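Local coordinates for mitochondrial RNA-binding protein 2 (Trypanosoma brucei, PDB 2GIA) that binds guide RNA as part of a complex with mitochondrial RNA-binding protein 1, a matchmaker of RNA strands in mitochondrial RNA editing, at residues L65-T69 and F70-D74; M96-A99 and V100-A103; L106-E110 and G111-K115; E172-M175 and L176-L180. One frame throughout, in Å; residues are numbered along the deposited sequence.

Contact 1: L65-T69 and F70-D74; sequences LHRDT and FVVLD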
loop_
_atom_site.group_PDB
_atom_site.type_symbol
_atom_site.label_atom_id
_atom_site.label_comp_id
_atom_site.label_asym_id
_atom_site.label_seq_id
_atom_site.Cartn_x
_atom_site.Cartn_y
_atom_site.Cartn_z
ATOM N N LEU D 65 -13.428 9.266 10.958
ATOM C CA LEU D 65 -13.883 9.248 9.573
ATOM C C LEU D 65 -13.228 10.241 8.689
ATOM O O LEU D 65 -12.511 11.127 9.149
ATOM C CB LEU D 65 -15.397 9.443 9.504
ATOM C CG LEU D 65 -16.080 10.495 10.376
ATOM C CD1 LEU D 65 -17.019 11.315 9.539
ATOM C CD2 LEU D 65 -16.862 9.822 11.467
ATOM N N HIS D 66 -13.467 10.088 7.398
ATOM C CA HIS D 66 -12.881 10.993 6.442
ATOM C C HIS D 66 -14.002 11.643 5.650
ATOM O O HIS D 66 -14.779 10.969 4.974
ATOM C CB HIS D 66 -11.924 10.254 5.524
ATOM C CG HIS D 66 -11.119 11.172 4.666
ATOM N ND1 HIS D 66 -11.350 11.318 3.318
ATOM C CD2 HIS D 66 -10.108 12.022 4.974
ATOM C CE1 HIS D 66 -10.517 12.221 2.828
ATOM N NE2 HIS D 66 -9.751 12.662 3.813
ATOM N N ARG D 67 -14.097 12.967 5.718
ATOM C CA ARG D 67 -15.206 13.632 5.028
ATOM C C ARG D 67 -14.793 14.998 4.532
ATOM O O ARG D 67 -14.241 15.785 5.292
ATOM C CB ARG D 67 -16.394 13.747 6.007
ATOM C CG ARG D 67 -17.691 14.332 5.377
ATOM C CD ARG D 67 -18.856 14.267 6.372
ATOM N NE ARG D 67 -18.492 14.989 7.579
ATOM C CZ ARG D 67 -18.817 14.619 8.810
ATOM N NH1 ARG D 67 -19.530 13.522 9.022
ATOM N NH2 ARG D 67 -18.400 15.346 9.832
ATOM N N ASP D 68 -14.991 15.256 3.244
ATOM C CA ASP D 68 -14.635 16.566 2.677
ATOM C C ASP D 68 -13.224 17.036 2.984
ATOM O O ASP D 68 -13.053 18.188 3.402
ATOM C CB ASP D 68 -15.588 17.651 3.192
ATOM C CG ASP D 68 -17.018 17.405 2.800
ATOM O OD1 ASP D 68 -17.269 17.157 1.598
ATOM O OD2 ASP D 68 -17.893 17.468 3.691
ATOM N N THR D 69 -12.232 16.168 2.782
ATOM C CA THR D 69 -10.815 16.472 3.045
ATOM C C THR D 69 -10.422 16.594 4.530
ATOM O O THR D 69 -9.256 16.891 4.867
ATOM C CB THR D 69 -10.314 17.757 2.295
ATOM O OG1 THR D 69 -10.601 18.934 3.068
ATOM C CG2 THR D 69 -10.972 17.865 0.907
ATOM N N PHE D 70 -11.374 16.375 5.426
ATOM C CA PHE D 70 -11.053 16.427 6.850
ATOM C C PHE D 70 -11.051 15.031 7.466
ATOM O O PHE D 70 -11.838 14.179 7.059
ATOM C CB PHE D 70 -12.136 17.185 7.639
ATOM C CG PHE D 70 -12.243 18.643 7.302
ATOM C CD1 PHE D 70 -11.553 19.587 8.050
ATOM C CD2 PHE D 70 -13.048 19.066 6.247
ATOM C CE1 PHE D 70 -11.662 20.955 7.758
ATOM C CE2 PHE D 70 -13.168 20.437 5.933
ATOM C CZ PHE D 70 -12.473 21.376 6.692
ATOM N N VAL D 71 -10.218 14.833 8.484
ATOM C CA VAL D 71 -10.285 13.620 9.264
ATOM C C VAL D 71 -11.163 14.111 10.433
ATOM O O VAL D 71 -10.854 15.113 11.084
ATOM C CB VAL D 71 -8.926 13.159 9.820
ATOM C CG1 VAL D 71 -9.134 12.067 10.928
ATOM C CG2 VAL D 71 -8.106 12.524 8.675
ATOM N N VAL D 72 -12.262 13.419 10.674
ATOM C CA VAL D 72 -13.161 13.778 11.757
ATOM C C VAL D 72 -13.112 12.771 12.910
ATOM O O VAL D 72 -13.181 11.549 12.706
ATOM C CB VAL D 72 -14.596 13.857 11.223
ATOM C CG1 VAL D 72 -15.518 14.493 12.280
ATOM C CG2 VAL D 72 -14.611 14.636 9.924
ATOM N N LEU D 73 -13.000 13.270 14.129
ATOM C CA LEU D 73 -12.996 12.388 15.277
ATOM C C LEU D 73 -14.352 12.605 15.980
ATOM O O LEU D 73 -14.617 13.697 16.485
ATOM C CB LEU D 73 -11.843 12.747 16.221
ATOM C CG LEU D 73 -10.472 12.982 15.565
ATOM C CD1 LEU D 73 -9.398 13.303 16.587
ATOM C CD2 LEU D 73 -10.100 11.697 14.794
ATOM N N ASP D 74 -15.225 11.596 15.959
ATOM C CA ASP D 74 -16.540 11.698 16.623
ATOM C C ASP D 74 -16.509 10.921 17.935
ATOM O O ASP D 74 -16.506 9.676 17.943
ATOM C CB ASP D 74 -17.659 11.134 15.752
ATOM C CG ASP D 74 -18.119 12.094 14.669
ATOM O OD1 ASP D 74 -17.695 13.252 14.647
ATOM O OD2 ASP D 74 -18.932 11.679 13.815
#
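The ring of Phe70 meets Arg67 edge-on: the carbonyl oxygen Arg67 O lies in the ring plane, at the ring's edge. The carbonyl of Asp68 approaches the same ring obliquely, its O atom 3.0 Å from Phe70 CD2. The imidazole of His66 also offers an edge, where Val71 CG2 sits near its plane, while Phe70 O comes in obliquely at 3.5 Å from His66 CD2. Val72 CG2 and CG1 both reach the guanidinium of Arg67, each 3.9 Å from NH2. Beside them Leu65 CG packs on Val72 CB at 3.8 Å; chi1 of 43° sets CG between the backbone N and the carbonyl carbon, and Leu65 CD2 comes to 3.6 Å from Asp74 OD2. The other carboxylate oxygen of Asp74, OD1, is taken by Ser94 of the next strand.

Two pairs of backbone bonds tie the strands. Leu65 and Val72 exchange N-H and C=O both ways, with Val72 N 2.8 Å from Leu65 O. Arg67 and Phe70 do the same, with Phe70 N 2.9 Å from Arg67 O. Between them lies the non-hydrogen-bonded pair His66–Val71, whose side chains face helix 170-187, whereas Leu65, Arg67, Phe70 and Val72 share the opposite face. Positive phi at Asp68 and Thr69 completes a type I' turn from Arg67 to Phe70, characteristic of a tight two-residue beta hairpin.

Contact 2: M96-A99 and V100-A103; sequences MLPA and VYTA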
loop_
_atom_site.group_PDB
_atom_site.type_symbol
_atom_site.label_atom_id
_atom_site.label_comp_id
_atom_site.label_asym_id
_atom_site.label_seq_id
_atom_site.Cartn_x
_atom_site.Cartn_y
_atom_site.Cartn_z
ATOM N N MET D 96 -12.851 18.306 14.043
ATOM C CA MET D 96 -12.526 18.178 12.642
ATOM C C MET D 96 -11.114 18.627 12.441
ATOM O O MET D 96 -10.770 19.758 12.744
ATOM C CB MET D 96 -13.472 18.994 11.795
ATOM C CG MET D 96 -14.912 18.588 11.971
ATOM S SD MET D 96 -15.840 19.077 10.505
ATOM C CE MET D 96 -15.349 20.821 10.312
ATOM N N LEU D 97 -10.291 17.719 11.933
ATOM C CA LEU D 97 -8.890 17.988 11.697
ATOM C C LEU D 97 -8.658 18.251 10.217
ATOM O O LEU D 97 -8.921 17.393 9.372
ATOM C CB LEU D 97 -8.037 16.780 12.096
ATOM C CG LEU D 97 -8.196 16.110 13.468
ATOM C CD1 LEU D 97 -7.390 14.813 13.474
ATOM C CD2 LEU D 97 -7.714 17.038 14.567
ATOM N N PRO D 98 -8.133 19.434 9.885
ATOM C CA PRO D 98 -7.838 19.832 8.506
ATOM C C PRO D 98 -6.742 18.899 7.982
ATOM O O PRO D 98 -5.964 18.328 8.766
ATOM C CB PRO D 98 -7.298 21.255 8.651
ATOM C CG PRO D 98 -7.819 21.708 9.966
ATOM C CD PRO D 98 -7.761 20.491 10.835
ATOM N N ALA D 99 -6.654 18.809 6.666
ATOM C CA ALA D 99 -5.706 17.949 5.992
ATOM C C ALA D 99 -4.266 18.100 6.428
ATOM O O ALA D 99 -3.514 17.134 6.407
ATOM C CB ALA D 99 -5.813 18.141 4.491
ATOM N N VAL D 100 -3.869 19.298 6.836
ATOM C CA VAL D 100 -2.488 19.497 7.249
ATOM C C VAL D 100 -2.084 18.642 8.451
ATOM O O VAL D 100 -0.895 18.343 8.619
ATOM C CB VAL D 100 -2.204 20.993 7.563
ATOM C CG1 VAL D 100 -3.060 21.448 8.747
ATOM C CG2 VAL D 100 -0.727 21.195 7.866
ATOM N N TYR D 101 -3.036 18.248 9.297
ATOM C CA TYR D 101 -2.682 17.420 10.448
ATOM C C TYR D 101 -2.404 15.943 10.105
ATOM O O TYR D 101 -1.860 15.220 10.919
ATOM C CB TYR D 101 -3.805 17.428 11.481
ATOM C CG TYR D 101 -3.822 18.648 12.358
ATOM C CD1 TYR D 101 -2.780 18.889 13.260
ATOM C CD2 TYR D 101 -4.843 19.594 12.251
ATOM C CE1 TYR D 101 -2.737 20.052 14.033
ATOM C CE2 TYR D 101 -4.818 20.776 13.034
ATOM C CZ TYR D 101 -3.754 20.989 13.916
ATOM O OH TYR D 101 -3.684 22.142 14.676
ATOM N N THR D 102 -2.773 15.481 8.920
ATOM C CA THR D 102 -2.578 14.052 8.649
ATOM C C THR D 102 -1.143 13.603 8.796
ATOM O O THR D 102 -0.839 12.628 9.531
ATOM C CB THR D 102 -3.104 13.705 7.263
ATOM O OG1 THR D 102 -4.460 14.159 7.192
ATOM C CG2 THR D 102 -3.066 12.145 7.020
ATOM N N ALA D 103 -0.247 14.303 8.116
ATOM C CA ALA D 103 1.156 13.961 8.185
ATOM C C ALA D 103 1.718 14.121 9.601
ATOM O O ALA D 103 2.652 13.403 9.957
ATOM C CB ALA D 103 1.960 14.825 7.170
HETATM O O HOH W 1 -0.843 16.243 6.013
#
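Pro98 and Tyr101 carry most of the apolar part of this contact, lying side by side and pointing the same way. Pro98 CD comes in at the edge of the phenol ring, in its plane, 3.4 Å from Tyr101 CD2. Chi1 of -80° sets the ring beside its own backbone N, with its CD2 edge against Pro98. Leu97 CB reaches the same ring atom, CD2 of Tyr101, more loosely at 4.3 Å, and Pro98 CB touches Val100 CG1. Both Leu97 and Tyr101 also pack on Val118 of strand 116-119.

Backbone hydrogen bonds form the second group. Tyr101 N donates to Pro98 O at 3.0 Å, and Thr102 N to Ala99 O at 3.1 Å. The hydroxyl OG1 of Thr102 also lies 3.2 Å from Ala99 O, though its proton has another acceptor within reach.

Water makes the third kind of link. One molecule donates to Ala99 O at 2.8 Å and accepts from Ala103 N, so it bridges the carbonyl to an amide of the first helical turn. A type I turn from Pro98 to Tyr101 thus leads out of strand 89-97 into helix 101-109, a compact strand-to-helix connection.

Contact 3: L106-E110 and G111-K115; sequences LAVLE and GRSEK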
loop_
_atom_site.group_PDB
_atom_site.type_symbol
_atom_site.label_atom_id
_atom_site.label_comp_id
_atom_site.label_asym_id
_atom_site.label_seq_id
_atom_site.Cartn_x
_atom_site.Cartn_y
_atom_site.Cartn_z
ATOM N N LEU D 106 0.663 11.052 11.444
ATOM C CA LEU D 106 1.440 9.934 10.902
ATOM C C LEU D 106 2.843 9.972 11.480
ATOM O O LEU D 106 3.435 8.922 11.805
ATOM C CB LEU D 106 1.481 9.984 9.335
ATOM C CG LEU D 106 0.146 9.481 8.732
ATOM C CD1 LEU D 106 0.103 9.832 7.226
ATOM C CD2 LEU D 106 -0.009 7.949 8.925
ATOM N N ALA D 107 3.402 11.182 11.612
ATOM C CA ALA D 107 4.761 11.271 12.132
ATOM C C ALA D 107 4.864 10.670 13.541
ATOM O O ALA D 107 5.890 10.079 13.883
ATOM C CB ALA D 107 5.264 12.731 12.114
ATOM N N VAL D 108 3.805 10.800 14.342
ATOM C CA VAL D 108 3.821 10.233 15.687
ATOM C C VAL D 108 3.670 8.704 15.601
ATOM O O VAL D 108 4.448 7.967 16.210
ATOM C CB VAL D 108 2.696 10.850 16.582
ATOM C CG1 VAL D 108 2.592 10.090 17.940
ATOM C CG2 VAL D 108 2.996 12.364 16.829
ATOM N N LEU D 109 2.707 8.231 14.811
ATOM C CA LEU D 109 2.480 6.792 14.647
ATOM C C LEU D 109 3.719 6.082 14.092
ATOM O O LEU D 109 3.994 4.945 14.439
ATOM C CB LEU D 109 1.283 6.558 13.681
ATOM C CG LEU D 109 -0.059 7.053 14.255
ATOM C CD1 LEU D 109 -1.156 7.247 13.192
ATOM C CD2 LEU D 109 -0.518 6.020 15.258
ATOM N N GLU D 110 4.477 6.769 13.256
ATOM C CA GLU D 110 5.633 6.136 12.626
ATOM C C GLU D 110 6.920 6.324 13.408
ATOM O O GLU D 110 7.976 5.923 12.946
ATOM C CB GLU D 110 5.779 6.624 11.148
ATOM C CG GLU D 110 4.589 6.186 10.276
ATOM C CD GLU D 110 4.588 6.855 8.921
ATOM O OE1 GLU D 110 5.658 7.351 8.524
ATOM O OE2 GLU D 110 3.534 6.884 8.247
ATOM N N GLY D 111 6.810 6.966 14.572
ATOM C CA GLY D 111 7.949 7.142 15.467
ATOM C C GLY D 111 8.917 8.268 15.206
ATOM O O GLY D 111 9.954 8.348 15.842
ATOM N N ARG D 112 8.584 9.153 14.287
ATOM C CA ARG D 112 9.469 10.245 13.974
ATOM C C ARG D 112 9.233 11.447 14.893
ATOM O O ARG D 112 10.150 12.226 15.142
ATOM C CB ARG D 112 9.291 10.642 12.497
ATOM C CG ARG D 112 10.236 11.722 12.033
ATOM C CD ARG D 112 9.933 12.137 10.601
ATOM N NE ARG D 112 10.363 11.149 9.611
ATOM C CZ ARG D 112 11.603 11.093 9.141
ATOM N NH1 ARG D 112 12.516 11.953 9.589
ATOM N NH2 ARG D 112 11.923 10.249 8.171
ATOM N N SER D 113 8.017 11.575 15.418
ATOM C CA SER D 113 7.673 12.692 16.286
ATOM C C SER D 113 7.135 12.166 17.610
ATOM O O SER D 113 6.492 11.106 17.656
ATOM C CB SER D 113 6.636 13.585 15.600
ATOM O OG SER D 113 5.845 14.280 16.542
ATOM N N GLU D 114 7.411 12.883 18.701
ATOM C CA GLU D 114 6.935 12.396 19.993
ATOM C C GLU D 114 5.581 12.979 20.343
ATOM O O GLU D 114 4.953 12.564 21.318
ATOM C CB GLU D 114 7.951 12.707 21.104
ATOM C CG GLU D 114 9.152 11.731 21.178
ATOM C CD GLU D 114 8.731 10.252 21.240
ATOM O OE1 GLU D 114 8.497 9.648 20.171
ATOM O OE2 GLU D 114 8.625 9.680 22.347
ATOM N N LYS D 115 5.121 13.937 19.552
ATOM C CA LYS D 115 3.830 14.544 19.830
ATOM C C LYS D 115 3.256 15.418 18.734
ATOM O O LYS D 115 3.984 16.010 17.944
ATOM C CB LYS D 115 3.911 15.404 21.119
ATOM C CG LYS D 115 2.706 16.344 21.294
ATOM C CD LYS D 115 2.623 16.949 22.705
ATOM C CE LYS D 115 3.673 18.025 22.957
ATOM N NZ LYS D 115 5.056 17.498 22.917
HETATM O O HOH W 2 6.147 8.410 18.232
HETATM O O HOH W 3 8.668 8.554 8.795
#
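Ala107 and Ser113 meet through their beta carbons, CB to CB at 3.8 Å, at the close-packed heart of this contact. Next to them Val108 CG2 lies 3.4 Å from Ser113 OG and also touches the carbonyl carbon of Lys115. Its chi1 of 172° places CG2 beside the backbone N and directs that methyl at the returning chain. A CA-H...O contact from Val108 CA to Ser113 O brings the backbones together as well.

Two amides grip the carbonyl of Ala107. Arg112 N, 2.9 Å from Ala107 O, lies close to the line of the C=O, though its N-H is bent (134°). Gly111 N bonds to Val108 O at 3.0 Å. With the positive phi of Gly111, these two bonds make a Schellman motif, the C-terminal cap of helix 101-109. Ser113 N adds a further bond to Ala107 O, from well above the carbonyl plane. An ST turn follows, Lys115 N donating to Ser113 OG, and leads toward strand 116-119.

The outer side is wetter. One water lies 2.7 Å from Val108 O and 2.8 Å from Ser113 O. Gly111, Glu114 and Lys115 are exposed residues, the last two resting on strand 123-129. Glu110 and Arg112 lead instead into a subunit interface: a second water spans Arg112 NE and Glu110 OE1, while Glu110 OE2 bonds to His137 and Arg112 NH2 forms a salt bridge with Glu136, both of a neighbouring chain of mitochondrial RNA-binding protein 1.

Contact 4: E172-M175 and L176-L180; sequences ESLM and LQRFL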
loop_
_atom_site.group_PDB
_atom_site.type_symbol
_atom_site.label_atom_id
_atom_site.label_comp_id
_atom_site.label_asym_id
_atom_site.label_seq_id
_atom_site.Cartn_x
_atom_site.Cartn_y
_atom_site.Cartn_z
ATOM N N GLU D 172 -5.477 -0.884 17.311
ATOM C CA GLU D 172 -6.146 0.390 17.016
ATOM C C GLU D 172 -5.212 1.441 16.433
ATOM O O GLU D 172 -5.628 2.249 15.584
ATOM C CB GLU D 172 -6.829 0.908 18.311
ATOM C CG GLU D 172 -7.890 -0.092 18.781
ATOM C CD GLU D 172 -8.326 0.077 20.275
ATOM O OE1 GLU D 172 -7.549 0.620 21.089
ATOM O OE2 GLU D 172 -9.447 -0.356 20.611
ATOM N N SER D 173 -3.957 1.435 16.875
ATOM C CA SER D 173 -2.972 2.375 16.392
ATOM C C SER D 173 -2.617 2.017 14.946
ATOM O O SER D 173 -2.457 2.896 14.099
ATOM C CB SER D 173 -1.708 2.290 17.249
ATOM O OG SER D 173 -1.998 2.726 18.564
ATOM N N LEU D 174 -2.471 0.717 14.684
ATOM C CA LEU D 174 -2.169 0.249 13.321
ATOM C C LEU D 174 -3.344 0.648 12.432
ATOM O O LEU D 174 -3.161 1.119 11.318
ATOM C CB LEU D 174 -2.005 -1.282 13.340
ATOM C CG LEU D 174 -1.608 -1.967 12.034
ATOM C CD1 LEU D 174 -0.430 -1.224 11.411
ATOM C CD2 LEU D 174 -1.204 -3.436 12.332
ATOM N N MET D 175 -4.568 0.460 12.925
ATOM C CA MET D 175 -5.734 0.856 12.153
ATOM C C MET D 175 -5.702 2.336 11.826
ATOM O O MET D 175 -5.993 2.720 10.707
ATOM C CB MET D 175 -7.031 0.552 12.900
ATOM C CG MET D 175 -7.343 -0.930 12.979
ATOM S SD MET D 175 -8.765 -1.289 14.078
ATOM C CE MET D 175 -9.944 -0.659 12.994
ATOM N N LEU D 176 -5.341 3.170 12.802
ATOM C CA LEU D 176 -5.289 4.609 12.548
ATOM C C LEU D 176 -4.170 4.926 11.539
ATOM O O LEU D 176 -4.357 5.765 10.667
ATOM C CB LEU D 176 -5.062 5.376 13.875
ATOM C CG LEU D 176 -4.985 6.908 13.748
ATOM C CD1 LEU D 176 -6.341 7.473 13.286
ATOM C CD2 LEU D 176 -4.560 7.505 15.096
ATOM N N GLN D 177 -3.015 4.257 11.645
ATOM C CA GLN D 177 -1.935 4.546 10.704
ATOM C C GLN D 177 -2.360 4.181 9.263
ATOM O O GLN D 177 -2.082 4.932 8.329
ATOM C CB GLN D 177 -0.636 3.797 11.128
ATOM C CG GLN D 177 0.728 4.295 10.456
ATOM C CD GLN D 177 0.919 3.853 8.987
ATOM O OE1 GLN D 177 0.373 2.840 8.569
ATOM N NE2 GLN D 177 1.737 4.604 8.211
ATOM N N ARG D 178 -3.028 3.037 9.075
ATOM C CA ARG D 178 -3.456 2.657 7.702
ATOM C C ARG D 178 -4.570 3.581 7.212
ATOM O O ARG D 178 -4.626 3.948 6.033
ATOM C CB ARG D 178 -3.929 1.187 7.656
ATOM C CG ARG D 178 -2.824 0.167 8.060
ATOM C CD ARG D 178 -1.450 0.529 7.430
ATOM N NE ARG D 178 -1.436 0.551 5.948
ATOM C CZ ARG D 178 -0.476 1.123 5.207
ATOM N NH1 ARG D 178 0.556 1.744 5.796
ATOM N NH2 ARG D 178 -0.493 1.006 3.873
ATOM N N PHE D 179 -5.483 3.929 8.114
ATOM C CA PHE D 179 -6.578 4.817 7.755
ATOM C C PHE D 179 -6.038 6.171 7.278
ATOM O O PHE D 179 -6.437 6.657 6.222
ATOM C CB PHE D 179 -7.511 5.040 8.959
ATOM C CG PHE D 179 -8.652 5.999 8.655
ATOM C CD1 PHE D 179 -8.533 7.356 8.956
ATOM C CD2 PHE D 179 -9.827 5.541 8.080
ATOM C CE1 PHE D 179 -9.582 8.232 8.693
ATOM C CE2 PHE D 179 -10.900 6.403 7.808
ATOM C CZ PHE D 179 -10.779 7.759 8.121
ATOM N N LEU D 180 -5.139 6.773 8.061
ATOM C CA LEU D 180 -4.543 8.051 7.694
ATOM C C LEU D 180 -3.725 7.898 6.418
ATOM O O LEU D 180 -3.672 8.815 5.589
ATOM C CB LEU D 180 -3.625 8.580 8.809
ATOM C CG LEU D 180 -4.435 9.001 10.055
ATOM C CD1 LEU D 180 -3.514 9.505 11.105
ATOM C CD2 LEU D 180 -5.481 10.078 9.687
#
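Arg178 rises over the carbonyl of Leu174, one turn earlier in the helix, and can be followed outward atom by atom. Its CB lies 3.7 Å from Leu174 O and somewhat farther from Met175 O. CG comes closer to Leu174 O, at 3.4 Å, and also meets Leu174 CD1 at 4.3 Å. Beyond CG the chain folds: chi2 of -43° and chi3 of -60° bend it twice instead of letting it run out straight. NE then forms a salt bridge with Asp144 of a neighbouring chain of mitochondrial RNA-binding protein 1. At the tip, NH1 donates to Gln177 OE1 at 3.0 Å, in the plane of the amide carbonyl and on a lone pair, although OE1 sits 18° out of the guanidinium plane. The bent side chain is thus held at NE and NH1 by different partners, and NH2 is likewise bonded outside 172-180. Gln177 is in turn fixed through the other atom of its amide, NE2, which bonds to Glu110 OE2.

Below these side chains runs the regular ladder. Leu176 N, Gln177 N, Arg178 N and Phe179 N donate to the carbonyls of Glu172, Ser173, Leu174 and Met175 respectively, and the Arg178 N–Leu174 O bond is 3.0 Å long. Phe179 CB rests 3.3 Å from Met175 O, while its ring turns edge-to-face against Phe46 of the same chain. The i to i+4 bonding is that of an alpha helix, here a mostly buried segment of helix 170-187 that faces strands and helix 101-109 of its own chain and two chains of mitochondrial RNA-binding protein 1.

In the fold
Contact 4 is the buried one, a regular helical ladder, while contacts 1, 2 and 3 are partly buried and each turns the chain. Contacts 1 and 2 meet within one antiparallel sheet, where Val71 O and Leu97 N probably share a hydrogen bond across neighbouring strands. Contacts 2 and 3 sit at the two ends of helix 101-109, entered by a turn and closed by a glycine cap. Helix 170-187 reaches all three: Phe179 packs on the hairpin, Leu180 on Thr102, and Leu106 on Leu180. Contacts 1 and 2 meet it through apolar packing, whereas contact 3 adds a probable Glu110–Gln177 hydrogen bond, and contacts 3 and 4 direct charged and amide groups at mitochondrial RNA-binding protein 1.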